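Local structure of putative polysaccharide biosynthesis protein with aminopeptidase-like domain (Clostridium acetobutylicum, 3K9T) at residues R31-N36 with M97-P102; E91-V96 with H190-N195; R125-T130 with G138-Q143. The protein binds one zinc ion per subunit and probably takes part in making modified polysaccharides, with no peptidase activity expected despite its aminopeptidase-like domain. All coordinates share one frame; numbering follows the deposited sequence.

In the fold
All three contacts lie on the side of the chain where the insert meets the aminopeptidase-like region. Contacts 1 and 2 are buried and cross that boundary, whereas contact 3 stays within the insert and is only partly buried. One long loop, between strands 85-88 and 103-108, supplies one segment to each of contacts 1 and 2. Hydroxyl pairs and a tyrosine ring dominate contact 1; an asparagine amide and a leucine do the work in contact 2, nearest the zinc; a single serine-to-carbonyl bond and aliphatic carbons serve contact 3. Arg31 ties contact 1 to contact 2, and His95 bonds to Ser140 between contacts 2 and 3.

Contact 1 of 3, residues R31-N36 with M97-P102; sequences RSITGN and MSYSVP
The ring of Tyr99 is the flat group here, and Ser32 OG meets its edge, in plane, 3.2 Å from Tyr99 CD1. The side chains of Ile33 and Thr34 each run across that of Tyr99 at about a right angle, and neither lies squarely at its face or its edge. From Ile33 it is CG1 that touches, 3.5 Å from Tyr99 CE1, with CD1 following toward the hydroxyl end. Thr34 OG1 donates to Tyr99 OH at 2.7 Å, while the methyl of the same threonine also rests near that oxygen. The phenol oxygen has a further partner in Lys69 O, and Thr34 OG1 is also bonded to Trp71 N, so the polar end of the ring is fixed by backbone and side chain together.

Beside the ring two serines meet hydroxyl to hydroxyl. With chi1 of -178°, Ser32 holds OG trans to its own N, which brings it to Ser98 OG, to which it donates at 2.7 Å. A water bridges the same pair of loops, giving a proton to Arg31 O at 2.8 Å and lying 2.6 Å from Ser98 OG. In 97-102 a type II turn from Met97 to Ser100 places Ser98 and Tyr99 at its two central positions; Ser100 OG donates to Met97 O at 2.7 Å and thereby braces the turn.

The segment 31-36 leads into helix 36-45, with Gly35 as its N-cap residue, and belongs to the aminopeptidase-like region; 97-102 runs into strand 103-108 of the insert. Trp71 of strand 70-79 touches both Ser32 and Ser98, and Leu162 of strand 153-163 packs on Tyr99, so the joint is seated against the antiparallel sheet of the insert.

Contact 2 of 3, residues E91-V96 with H190-N195; sequences ENNLHV and HPSMCN. With ZN (zinc ion), chain B.
The first torsions of Asn93 and Ser192 bring their polar groups together: a chi1 of 59° sets the amide of Asn93 between its own N and carbonyl carbon, facing the other segment, and a chi1 of -59° keeps Ser192 OG close to its backbone N. The amide oxygen thus accepts from the serine backbone, Ser192 N to Asn93 OD1 being 3.1 Å, in the carbonyl plane and on a lone pair, with an angle of 155° at the hydrogen. Asn93 ND2 reaches Ser192 OG at 2.8 Å, but that bond is bent and weak. The serine hydroxyl has another partner in Phe27 O. Pro191 CB lies against the amide oxygen, 3.3 Å from Asn93 OD1.

Next to this polar patch Leu94 supplies the apolar part of the contact. Its CD1 touches Met193 CG at 3.7 Å, CD2 approaches Pro191 CG at 3.9 Å, and the bent end of the selenomethionine brings CE near CD2 as well. Asn92 OD1 accepts from Leu94 N in an Asx turn and also receives a proton from a water that bridges to Ser192 O. A second water links Asn93 N and Ser192 OG.

Met193 ends the inverse gamma turn centred on Ser192, three residues after His190, whose NE2 binds the zinc ion at 2.1 Å together with Asp196 and His325. The 3-10 segment 93-95 of the insert therefore rests on the loop that carries a zinc ligand and leads into helix 194-211, while Val96 turns onto strand 70-79.

Contact 3 of 3, residues R125-T130 with G138-Q143; sequences RIPYLT and GFSLTQ
Ser140 points its side chain at the 125-130 segment, which runs nearly antiparallel to 140-142, the two directions being 169° apart. Its hydroxyl donates to Pro127 O at 2.6 Å, approaching from outside the carbonyl plane with a tilt of 33°. The proline ring stands next to this bond, Pro127 CG lying 3.6 Å from Ser140 OG, and Leu129 CD1 lies more loosely against Ser140 OG, at 3.9 Å.

Ile126 divides its branches between two partners. CG2, placed trans to the backbone N by a chi1 of -55°, presses on Ser140 CB at 3.4 Å, whereas CG1 extends to Thr142 CG2 at 3.9 Å; the isoleucine and threonine side chains pass each other at a slant. The threonine methyl also sits over the backbone of Arg125. Thr142 CA makes a CH...O contact with Arg125 O at 3.6 Å, and a water lies between that carbonyl and Gln143 N, accepting from the latter. The hydroxyl of Thr142 faces elsewhere, capping Lys145 N at the start of helix 143-147, while the guanidinium group of Arg125 forms a salt bridge with Asp322.

Side-chain, water and CH...O links thus join these two segments, without backbone hydrogen bonds between them. Strand 139-140 instead pairs in parallel with 116-117, and Ile126 and Tyr128 bond through their backbones to Ser327 and His325. The segment 125-130 is an extended part of the insert that lies between its short parallel sheet and the zinc site, where the ring of Tyr128 meets the zinc ligand His325 edge-to-face.

Contact 1 of 3, residues R31-N36 with M97-P102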
ATOM      1  N   ARG A  31     -45.795   6.141  -9.149  1.00 28.68           N
ATOM      2  CA  ARG A  31     -45.243   4.853  -8.746  1.00 26.05           C
ATOM      3  C   ARG A  31     -45.188   4.700  -7.216  1.00 23.44           C
ATOM      4  O   ARG A  31     -45.149   5.648  -6.472  1.00 23.95           O
ATOM      5  CB  ARG A  31     -43.828   4.703  -9.298  1.00 23.78           C
ATOM      6  CG  ARG A  31     -43.751   4.518 -10.786  1.00 22.96           C
ATOM      7  CD  ARG A  31     -42.412   4.935 -11.366  1.00 13.97           C
ATOM      8  NE  ARG A  31     -42.282   6.396 -11.350  1.00 23.78           N
ATOM      9  CZ  ARG A  31     -42.690   7.199 -12.321  1.00 26.63           C
ATOM     10  NH1 ARG A  31     -43.241   6.706 -13.433  1.00 30.39           N
ATOM     11  NH2 ARG A  31     -42.552   8.506 -12.184  1.00 32.77           N
ATOM     12  N   SER A  32     -45.195   3.465  -6.776  1.00 23.17           N
ATOM     13  CA  SER A  32     -44.892   3.097  -5.402  1.00 24.14           C
ATOM     14  C   SER A  32     -44.230   1.698  -5.537  1.00 24.84           C
ATOM     15  O   SER A  32     -43.875   1.287  -6.656  1.00 24.06           O
ATOM     16  CB  SER A  32     -46.163   3.068  -4.544  1.00 24.88           C
ATOM     17  OG  SER A  32     -45.876   2.752  -3.189  1.00 23.99           O
ATOM     18  N   ILE A  33     -44.075   0.965  -4.436  1.00 24.38           N
ATOM     19  CA  ILE A  33     -43.498  -0.380  -4.516  1.00 23.19           C
ATOM     20  C   ILE A  33     -44.426  -1.399  -5.192  1.00 24.07           C
ATOM     21  O   ILE A  33     -44.001  -2.487  -5.534  1.00 25.90           O
ATOM     22  CB  ILE A  33     -43.016  -0.905  -3.168  1.00 21.13           C
ATOM     23  CG1 ILE A  33     -44.110  -0.881  -2.110  1.00 20.17           C
ATOM     24  CG2 ILE A  33     -41.824  -0.083  -2.689  1.00 27.02           C
ATOM     25  CD1 ILE A  33     -43.700  -1.763  -0.884  1.00 26.64           C
ATOM     26  N   THR A  34     -45.701  -1.047  -5.319  1.00 25.20           N
ATOM     27  CA  THR A  34     -46.696  -1.846  -6.004  1.00 25.87           C
ATOM     28  C   THR A  34     -47.625  -0.857  -6.695  1.00 24.22           C
ATOM     29  O   THR A  34     -47.484   0.341  -6.509  1.00 26.02           O
ATOM     30  CB  THR A  34     -47.524  -2.744  -5.037  1.00 27.55           C
ATOM     31  OG1 THR A  34     -48.329  -1.921  -4.177  1.00 28.28           O
ATOM     32  CG2 THR A  34     -46.617  -3.645  -4.217  1.00 21.65           C
ATOM     33  N   GLY A  35     -48.537  -1.349  -7.522  1.00 22.48           N
ATOM     34  CA  GLY A  35     -49.616  -0.505  -8.034  1.00 22.64           C
ATOM     35  C   GLY A  35     -49.702  -0.258  -9.525  1.00 20.92           C
ATOM     36  O   GLY A  35     -48.786  -0.601 -10.290  1.00 20.14           O
ATOM     37  N   ASN A  36     -50.810   0.356  -9.933  1.00 20.68           N
ATOM     38  CA  ASN A  36     -51.031   0.633 -11.360  1.00 23.32           C
ATOM     39  C   ASN A  36     -50.044   1.654 -11.959  1.00 22.22           C
ATOM     40  O   ASN A  36     -49.863   1.725 -13.168  1.00 23.92           O
ATOM     41  CB  ASN A  36     -52.488   1.054 -11.630  1.00 23.70           C
ATOM     42  CG  ASN A  36     -53.474  -0.101 -11.493  1.00 23.73           C
ATOM     43  OD1 ASN A  36     -53.145  -1.251 -11.738  1.00 26.74           O
ATOM     44  ND2 ASN A  36     -54.687   0.214 -11.100  1.00 26.23           N
HETATM   45  N   MSE A  97     -48.265  10.805   1.122  1.00 28.74           N
HETATM   46  CA  MSE A  97     -47.331   9.828   1.660  1.00 28.85           C
HETATM   47  C   MSE A  97     -47.656   8.464   1.023  1.00 28.66           C
HETATM   48  O   MSE A  97     -48.795   7.994   1.072  1.00 27.06           O
HETATM   49  CB  MSE A  97     -47.452   9.797   3.178  1.00 27.70           C
HETATM   50  CG  MSE A  97     -46.542   8.786   3.891  1.00 34.38           C
HETATM   51 SE   MSE A  97     -47.085   8.596   5.752  0.75 18.66          SE
HETATM   52  CE  MSE A  97     -46.373  10.302   6.393  1.00 35.19           C
ATOM     53  N   SER A  98     -46.653   7.849   0.401  1.00 27.65           N
ATOM     54  CA  SER A  98     -46.871   6.627  -0.356  1.00 26.06           C
ATOM     55  C   SER A  98     -47.372   5.557   0.597  1.00 25.62           C
ATOM     56  O   SER A  98     -46.848   5.417   1.691  1.00 23.34           O
ATOM     57  CB  SER A  98     -45.588   6.175  -1.056  1.00 26.88           C
ATOM     58  OG  SER A  98     -45.851   5.223  -2.074  1.00 25.38           O
ATOM     59  N   TYR A  99     -48.370   4.809   0.143  1.00 24.83           N
ATOM     60  CA  TYR A  99     -49.056   3.775   0.909  1.00 25.28           C
ATOM     61  C   TYR A  99     -50.057   4.357   1.911  1.00 26.12           C
ATOM     62  O   TYR A  99     -50.490   3.644   2.818  1.00 27.74           O
ATOM     63  CB  TYR A  99     -48.088   2.740   1.545  1.00 24.42           C
ATOM     64  CG  TYR A  99     -47.905   1.478   0.709  1.00 25.55           C
ATOM     65  CD1 TYR A  99     -47.413   1.550  -0.598  1.00 23.16           C
ATOM     66  CD2 TYR A  99     -48.232   0.223   1.207  1.00 21.64           C
ATOM     67  CE1 TYR A  99     -47.235   0.409  -1.377  1.00 24.94           C
ATOM     68  CE2 TYR A  99     -48.075  -0.945   0.403  1.00 27.86           C
ATOM     69  CZ  TYR A  99     -47.583  -0.838  -0.886  1.00 27.00           C
ATOM     70  OH  TYR A  99     -47.393  -1.959  -1.683  1.00 23.20           O
ATOM     71  N   SER A 100     -50.469   5.615   1.724  1.00 24.93           N
ATOM     72  CA  SER A 100     -51.455   6.223   2.625  1.00 25.96           C
ATOM     73  C   SER A 100     -52.776   5.446   2.626  1.00 26.26           C
ATOM     74  O   SER A 100     -53.377   5.204   1.575  1.00 24.78           O
ATOM     75  CB  SER A 100     -51.749   7.704   2.284  1.00 27.01           C
ATOM     76  OG  SER A 100     -50.760   8.593   2.805  1.00 25.04           O
ATOM     77  N   VAL A 101     -53.214   5.062   3.819  1.00 26.50           N
ATOM     78  CA  VAL A 101     -54.533   4.438   4.010  1.00 26.03           C
ATOM     79  C   VAL A 101     -55.622   5.420   3.532  1.00 26.11           C
ATOM     80  O   VAL A 101     -55.409   6.613   3.551  1.00 29.15           O
ATOM     81  CB  VAL A 101     -54.713   4.022   5.487  1.00 26.27           C
ATOM     82  CG1 VAL A 101     -53.685   2.933   5.845  1.00 24.45           C
ATOM     83  CG2 VAL A 101     -54.548   5.229   6.411  1.00 18.28           C
ATOM     84  N   PRO A 102     -56.763   4.927   3.028  1.00 26.09           N
ATOM     85  CA  PRO A 102     -57.779   5.884   2.585  1.00 27.25           C
ATOM     86  C   PRO A 102     -58.384   6.679   3.755  1.00 29.81           C
ATOM     87  O   PRO A 102     -58.547   6.123   4.837  1.00 29.76           O
ATOM     88  CB  PRO A 102     -58.852   4.999   1.948  1.00 25.91           C
ATOM     89  CG  PRO A 102     -58.603   3.642   2.479  1.00 24.50           C
ATOM     90  CD  PRO A 102     -57.156   3.537   2.763  1.00 25.74           C
TER
HETATM   91  O   HOH W   1     -46.311   6.701  -4.193  1.00 23.78           O

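Contact 2 of 3, residues E91-V96 with H190-N195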
ATOM      1  N   GLU A  91     -51.697  18.080  -8.617  1.00 30.94           N
ATOM      2  CA  GLU A  91     -50.604  19.012  -8.916  1.00 31.44           C
ATOM      3  C   GLU A  91     -49.214  18.391  -8.722  1.00 28.21           C
ATOM      4  O   GLU A  91     -48.275  18.743  -9.433  1.00 28.34           O
ATOM      5  CB  GLU A  91     -50.694  20.254  -8.049  1.00 32.86           C
ATOM      6  CG  GLU A  91     -51.921  21.116  -8.304  1.00 41.66           C
ATOM      7  CD  GLU A  91     -51.904  22.404  -7.476  1.00 51.77           C
ATOM      8  OE1 GLU A  91     -50.891  22.636  -6.746  1.00 44.96           O
ATOM      9  OE2 GLU A  91     -52.898  23.174  -7.575  1.00 50.03           O
ATOM     10  N   ASN A  92     -49.072  17.518  -7.733  1.00 25.53           N
ATOM     11  CA  ASN A  92     -47.803  16.851  -7.465  1.00 25.13           C
ATOM     12  C   ASN A  92     -48.081  15.594  -6.642  1.00 25.54           C
ATOM     13  O   ASN A  92     -48.693  15.688  -5.590  1.00 25.45           O
ATOM     14  CB  ASN A  92     -46.844  17.796  -6.728  1.00 23.11           C
ATOM     15  CG  ASN A  92     -45.384  17.374  -6.867  1.00 27.87           C
ATOM     16  OD1 ASN A  92     -45.046  16.183  -6.803  1.00 28.62           O
ATOM     17  ND2 ASN A  92     -44.507  18.352  -7.077  1.00 22.63           N
ATOM     18  N   ASN A  93     -47.658  14.419  -7.109  1.00 25.86           N
ATOM     19  CA  ASN A  93     -47.980  13.193  -6.357  1.00 26.98           C
ATOM     20  C   ASN A  93     -47.103  13.037  -5.096  1.00 27.46           C
ATOM     21  O   ASN A  93     -47.308  12.135  -4.275  1.00 25.83           O
ATOM     22  CB  ASN A  93     -48.038  11.940  -7.250  1.00 22.67           C
ATOM     23  CG  ASN A  93     -46.739  11.668  -7.991  1.00 29.29           C
ATOM     24  OD1 ASN A  93     -45.634  11.888  -7.458  1.00 26.81           O
ATOM     25  ND2 ASN A  93     -46.860  11.144  -9.221  1.00 24.88           N
ATOM     26  N   LEU A  94     -46.140  13.944  -4.937  1.00 27.98           N
ATOM     27  CA  LEU A  94     -45.329  13.960  -3.725  1.00 26.92           C
ATOM     28  C   LEU A  94     -46.140  14.502  -2.519  1.00 25.88           C
ATOM     29  O   LEU A  94     -45.759  14.267  -1.366  1.00 23.00           O
ATOM     30  CB  LEU A  94     -44.022  14.731  -3.938  1.00 27.28           C
ATOM     31  CG  LEU A  94     -42.978  14.232  -4.961  1.00 30.55           C
ATOM     32  CD1 LEU A  94     -41.675  15.064  -4.815  1.00 24.42           C
ATOM     33  CD2 LEU A  94     -42.661  12.728  -4.833  1.00 25.01           C
ATOM     34  N   HIS A  95     -47.265  15.183  -2.798  1.00 25.43           N
ATOM     35  CA  HIS A  95     -48.204  15.648  -1.764  1.00 24.20           C
ATOM     36  C   HIS A  95     -48.825  14.532  -0.894  1.00 26.67           C
ATOM     37  O   HIS A  95     -49.347  14.844   0.167  1.00 26.53           O
ATOM     38  CB  HIS A  95     -49.360  16.475  -2.349  1.00 23.35           C
ATOM     39  CG  HIS A  95     -48.970  17.843  -2.802  1.00 21.51           C
ATOM     40  ND1 HIS A  95     -48.345  18.749  -1.976  1.00 24.43           N
ATOM     41  CD2 HIS A  95     -49.137  18.474  -3.990  1.00 30.03           C
ATOM     42  CE1 HIS A  95     -48.111  19.867  -2.645  1.00 27.06           C
ATOM     43  NE2 HIS A  95     -48.599  19.736  -3.865  1.00 21.70           N
ATOM     44  N   VAL A  96     -48.808  13.272  -1.334  1.00 27.24           N
ATOM     45  CA  VAL A  96     -49.356  12.169  -0.542  1.00 28.54           C
ATOM     46  C   VAL A  96     -48.244  11.211  -0.147  1.00 29.19           C
ATOM     47  O   VAL A  96     -47.398  10.860  -0.969  1.00 28.20           O
ATOM     48  CB  VAL A  96     -50.455  11.357  -1.294  1.00 30.05           C
ATOM     49  CG1 VAL A  96     -50.898  10.146  -0.462  1.00 29.33           C
ATOM     50  CG2 VAL A  96     -51.648  12.221  -1.569  1.00 29.47           C
ATOM     51  N   HIS A 190     -40.080   4.881  -7.050  1.00 26.88           N
ATOM     52  CA  HIS A 190     -40.196   6.319  -6.795  1.00 26.53           C
ATOM     53  C   HIS A 190     -41.155   7.002  -7.771  1.00 24.18           C
ATOM     54  O   HIS A 190     -41.082   6.762  -8.984  1.00 23.83           O
ATOM     55  CB  HIS A 190     -38.854   6.992  -6.890  1.00 26.12           C
ATOM     56  CG  HIS A 190     -37.958   6.705  -5.737  1.00 30.89           C
ATOM     57  ND1 HIS A 190     -37.847   5.454  -5.175  1.00 18.24           N
ATOM     58  CD2 HIS A 190     -37.098   7.507  -5.064  1.00 23.75           C
ATOM     59  CE1 HIS A 190     -36.951   5.497  -4.208  1.00 11.90           C
ATOM     60  NE2 HIS A 190     -36.489   6.730  -4.118  1.00 19.81           N
ATOM     61  N   PRO A 191     -42.037   7.857  -7.248  1.00 21.64           N
ATOM     62  CA  PRO A 191     -43.023   8.574  -8.083  1.00 23.41           C
ATOM     63  C   PRO A 191     -42.419   9.752  -8.871  1.00 21.85           C
ATOM     64  O   PRO A 191     -41.412   9.516  -9.572  1.00 17.79           O
ATOM     65  CB  PRO A 191     -44.127   8.958  -7.081  1.00 23.72           C
ATOM     66  CG  PRO A 191     -43.434   8.986  -5.756  1.00 20.10           C
ATOM     67  CD  PRO A 191     -42.346   7.975  -5.814  1.00 22.32           C
ATOM     68  N   SER A 192     -42.991  10.966  -8.774  1.00 22.90           N
ATOM     69  CA  SER A 192     -42.537  12.120  -9.605  1.00 25.57           C
ATOM     70  C   SER A 192     -41.268  12.813  -9.091  1.00 25.65           C
ATOM     71  O   SER A 192     -41.304  13.945  -8.601  1.00 23.34           O
ATOM     72  CB  SER A 192     -43.656  13.164  -9.771  1.00 26.24           C
ATOM     73  OG  SER A 192     -44.805  12.600 -10.369  1.00 28.70           O
HETATM   74  N   MSE A 193     -40.157  12.091  -9.184  1.00 27.63           N
HETATM   75  CA  MSE A 193     -38.820  12.614  -8.924  1.00 27.68           C
HETATM   76  C   MSE A 193     -37.932  12.062 -10.049  1.00 28.37           C
HETATM   77  O   MSE A 193     -38.104  10.911 -10.484  1.00 28.01           O
HETATM   78  CB  MSE A 193     -38.309  12.201  -7.546  1.00 28.81           C
HETATM   79  CG  MSE A 193     -39.114  12.805  -6.364  1.00 31.09           C
HETATM   80 SE   MSE A 193     -38.676  11.864  -4.775  0.75 13.57          SE
HETATM   81  CE  MSE A 193     -39.684  10.201  -5.112  1.00 15.83           C
ATOM     82  N   CYS A 194     -36.999  12.891 -10.508  1.00 25.85           N
ATOM     83  CA  CYS A 194     -36.213  12.598 -11.679  1.00 26.29           C
ATOM     84  C   CYS A 194     -34.877  11.864 -11.447  1.00 25.57           C
ATOM     85  O   CYS A 194     -34.728  10.765 -11.926  1.00 25.96           O
ATOM     86  CB  CYS A 194     -36.008  13.895 -12.464  1.00 28.03           C
ATOM     87  SG  CYS A 194     -37.567  14.523 -13.166  1.00 26.07           S
ATOM     88  N   ASN A 195     -33.919  12.446 -10.731  1.00 26.10           N
ATOM     89  CA  ASN A 195     -32.636  11.790 -10.521  1.00 26.37           C
ATOM     90  C   ASN A 195     -32.822  10.473  -9.755  1.00 25.28           C
ATOM     91  O   ASN A 195     -32.304   9.404 -10.146  1.00 22.01           O
ATOM     92  CB  ASN A 195     -31.624  12.713  -9.824  1.00 28.80           C
ATOM     93  CG  ASN A 195     -30.159  12.497 -10.343  1.00 34.45           C
ATOM     94  OD1 ASN A 195     -29.957  12.105 -11.488  1.00 27.53           O
ATOM     95  ND2 ASN A 195     -29.163  12.770  -9.500  1.00 25.68           N
TER
HETATM   96 ZN    ZN B 435     -34.904   7.476  -3.050  1.00 27.22          ZN
HETATM   97  O   HOH W   2     -42.453  16.187  -8.082  1.00 44.62           O
HETATM   98  O   HOH W   3     -46.799  14.351  -9.799  1.00 16.14           O

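Contact 3 of 3, residues R125-T130 with G138-Q143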
ATOM      1  N   ARG A 125     -39.930  23.403  -0.794  1.00 24.43           N
ATOM      2  CA  ARG A 125     -39.850  22.009  -1.225  1.00 23.68           C
ATOM      3  C   ARG A 125     -40.939  21.161  -0.646  1.00 23.85           C
ATOM      4  O   ARG A 125     -41.368  21.380   0.471  1.00 23.96           O
ATOM      5  CB  ARG A 125     -38.484  21.420  -0.851  1.00 24.48           C
ATOM      6  CG  ARG A 125     -37.345  22.080  -1.641  1.00 22.40           C
ATOM      7  CD  ARG A 125     -36.032  21.473  -1.356  1.00 21.73           C
ATOM      8  NE  ARG A 125     -34.925  22.197  -1.993  1.00 20.66           N
ATOM      9  CZ  ARG A 125     -33.639  21.913  -1.786  1.00 27.85           C
ATOM     10  NH1 ARG A 125     -33.309  20.919  -0.977  1.00 28.03           N
ATOM     11  NH2 ARG A 125     -32.675  22.614  -2.385  1.00 26.86           N
ATOM     12  N   ILE A 126     -41.409  20.194  -1.432  1.00 27.17           N
ATOM     13  CA  ILE A 126     -42.378  19.221  -0.947  1.00 25.98           C
ATOM     14  C   ILE A 126     -41.575  17.979  -0.546  1.00 27.16           C
ATOM     15  O   ILE A 126     -40.825  17.429  -1.332  1.00 27.08           O
ATOM     16  CB  ILE A 126     -43.447  18.882  -1.997  1.00 25.77           C
ATOM     17  CG1 ILE A 126     -44.141  20.161  -2.494  1.00 27.00           C
ATOM     18  CG2 ILE A 126     -44.487  17.890  -1.410  1.00 24.10           C
ATOM     19  CD1 ILE A 126     -44.964  19.977  -3.811  1.00 28.67           C
ATOM     20  N   PRO A 127     -41.691  17.556   0.705  1.00 27.75           N
ATOM     21  CA  PRO A 127     -40.971  16.341   1.026  1.00 28.05           C
ATOM     22  C   PRO A 127     -41.669  15.071   0.512  1.00 24.71           C
ATOM     23  O   PRO A 127     -42.892  15.004   0.511  1.00 23.46           O
ATOM     24  CB  PRO A 127     -40.922  16.350   2.557  1.00 27.94           C
ATOM     25  CG  PRO A 127     -42.058  17.193   2.992  1.00 31.26           C
ATOM     26  CD  PRO A 127     -42.371  18.145   1.867  1.00 29.79           C
ATOM     27  N   TYR A 128     -40.866  14.098   0.083  1.00 22.85           N
ATOM     28  CA  TYR A 128     -41.331  12.754  -0.291  1.00 24.07           C
ATOM     29  C   TYR A 128     -41.295  11.821   0.911  1.00 23.66           C
ATOM     30  O   TYR A 128     -40.256  11.605   1.505  1.00 23.95           O
ATOM     31  CB  TYR A 128     -40.469  12.190  -1.435  1.00 27.53           C
ATOM     32  CG  TYR A 128     -40.641  10.713  -1.749  1.00 22.78           C
ATOM     33  CD1 TYR A 128     -41.880  10.174  -2.104  1.00 21.66           C
ATOM     34  CD2 TYR A 128     -39.546   9.878  -1.732  1.00 35.86           C
ATOM     35  CE1 TYR A 128     -42.017   8.810  -2.385  1.00 24.44           C
ATOM     36  CE2 TYR A 128     -39.661   8.516  -2.015  1.00 41.07           C
ATOM     37  CZ  TYR A 128     -40.892   7.987  -2.327  1.00 29.88           C
ATOM     38  OH  TYR A 128     -40.920   6.651  -2.635  1.00 38.98           O
ATOM     39  N   LEU A 129     -42.447  11.287   1.282  1.00 26.43           N
ATOM     40  CA  LEU A 129     -42.539  10.353   2.407  1.00 29.24           C
ATOM     41  C   LEU A 129     -43.288   9.086   1.979  1.00 28.07           C
ATOM     42  O   LEU A 129     -44.108   9.104   1.056  1.00 27.53           O
ATOM     43  CB  LEU A 129     -43.224  11.010   3.624  1.00 29.36           C
ATOM     44  CG  LEU A 129     -42.497  12.207   4.252  1.00 29.42           C
ATOM     45  CD1 LEU A 129     -43.409  13.042   5.118  1.00 26.09           C
ATOM     46  CD2 LEU A 129     -41.332  11.702   5.037  1.00 26.39           C
ATOM     47  N   THR A 130     -42.966   7.995   2.655  1.00 27.66           N
ATOM     48  CA  THR A 130     -43.582   6.697   2.417  1.00 29.56           C
ATOM     49  C   THR A 130     -43.948   6.045   3.757  1.00 31.73           C
ATOM     50  O   THR A 130     -43.413   6.405   4.803  1.00 33.73           O
ATOM     51  CB  THR A 130     -42.630   5.710   1.683  1.00 29.14           C
ATOM     52  OG1 THR A 130     -41.600   5.291   2.578  1.00 24.93           O
ATOM     53  CG2 THR A 130     -42.025   6.324   0.422  1.00 21.49           C
ATOM     54  N   GLY A 138     -50.435  10.584   5.192  1.00 29.37           N
ATOM     55  CA  GLY A 138     -49.865  11.911   5.310  1.00 30.31           C
ATOM     56  C   GLY A 138     -49.966  12.762   4.066  1.00 29.22           C
ATOM     57  O   GLY A 138     -50.163  12.255   2.964  1.00 29.93           O
ATOM     58  N   PHE A 139     -49.865  14.069   4.263  1.00 27.04           N
ATOM     59  CA  PHE A 139     -49.768  15.005   3.171  1.00 25.72           C
ATOM     60  C   PHE A 139     -48.463  15.784   3.329  1.00 27.27           C
ATOM     61  O   PHE A 139     -48.097  16.195   4.461  1.00 26.27           O
ATOM     62  CB  PHE A 139     -50.925  16.003   3.165  1.00 25.07           C
ATOM     63  CG  PHE A 139     -52.213  15.455   2.643  1.00 25.56           C
ATOM     64  CD1 PHE A 139     -52.509  15.510   1.283  1.00 29.41           C
ATOM     65  CD2 PHE A 139     -53.122  14.849   3.499  1.00 28.19           C
ATOM     66  CE1 PHE A 139     -53.698  14.997   0.787  1.00 26.78           C
ATOM     67  CE2 PHE A 139     -54.321  14.335   3.015  1.00 25.87           C
ATOM     68  CZ  PHE A 139     -54.609  14.408   1.659  1.00 31.49           C
ATOM     69  N   SER A 140     -47.778  16.003   2.200  1.00 24.41           N
ATOM     70  CA  SER A 140     -46.616  16.865   2.163  1.00 23.99           C
ATOM     71  C   SER A 140     -46.963  18.193   1.489  1.00 24.69           C
ATOM     72  O   SER A 140     -47.781  18.234   0.583  1.00 23.70           O
ATOM     73  CB  SER A 140     -45.518  16.174   1.389  1.00 25.68           C
ATOM     74  OG  SER A 140     -44.907  15.185   2.171  1.00 25.85           O
ATOM     75  N   LEU A 141     -46.343  19.282   1.935  1.00 26.51           N
ATOM     76  CA  LEU A 141     -46.522  20.605   1.293  1.00 26.34           C
ATOM     77  C   LEU A 141     -45.336  21.517   1.579  1.00 27.14           C
ATOM     78  O   LEU A 141     -44.495  21.207   2.445  1.00 23.29           O
ATOM     79  CB  LEU A 141     -47.801  21.301   1.752  1.00 25.42           C
ATOM     80  CG  LEU A 141     -47.910  21.746   3.204  1.00 24.71           C
ATOM     81  CD1 LEU A 141     -49.080  22.693   3.317  1.00 22.01           C
ATOM     82  CD2 LEU A 141     -48.034  20.542   4.158  1.00 18.30           C
ATOM     83  N   THR A 142     -45.246  22.637   0.856  1.00 26.74           N
ATOM     84  CA  THR A 142     -44.134  23.527   1.122  1.00 26.74           C
ATOM     85  C   THR A 142     -44.415  24.223   2.432  1.00 26.99           C
ATOM     86  O   THR A 142     -45.586  24.426   2.810  1.00 24.79           O
ATOM     87  CB  THR A 142     -43.840  24.573   0.006  1.00 28.89           C
ATOM     88  OG1 THR A 142     -44.870  25.596  -0.042  1.00 25.40           O
ATOM     89  CG2 THR A 142     -43.600  23.857  -1.363  1.00 18.99           C
ATOM     90  N   GLN A 143     -43.337  24.523   3.144  1.00 25.32           N
ATOM     91  CA  GLN A 143     -43.431  25.326   4.344  1.00 26.18           C
ATOM     92  C   GLN A 143     -44.122  26.643   4.016  1.00 24.92           C
ATOM     93  O   GLN A 143     -44.969  27.074   4.764  1.00 23.89           O
ATOM     94  CB  GLN A 143     -42.029  25.619   4.908  1.00 28.48           C
ATOM     95  CG  GLN A 143     -42.021  26.338   6.252  1.00 27.97           C
ATOM     96  CD  GLN A 143     -42.640  25.488   7.336  1.00 28.43           C
ATOM     97  OE1 GLN A 143     -42.247  24.317   7.553  1.00 18.89           O
ATOM     98  NE2 GLN A 143     -43.628  26.057   8.015  1.00 21.47           N
TER
HETATM   99  O   HOH W   4     -40.913  23.087   2.762  1.00 20.38           O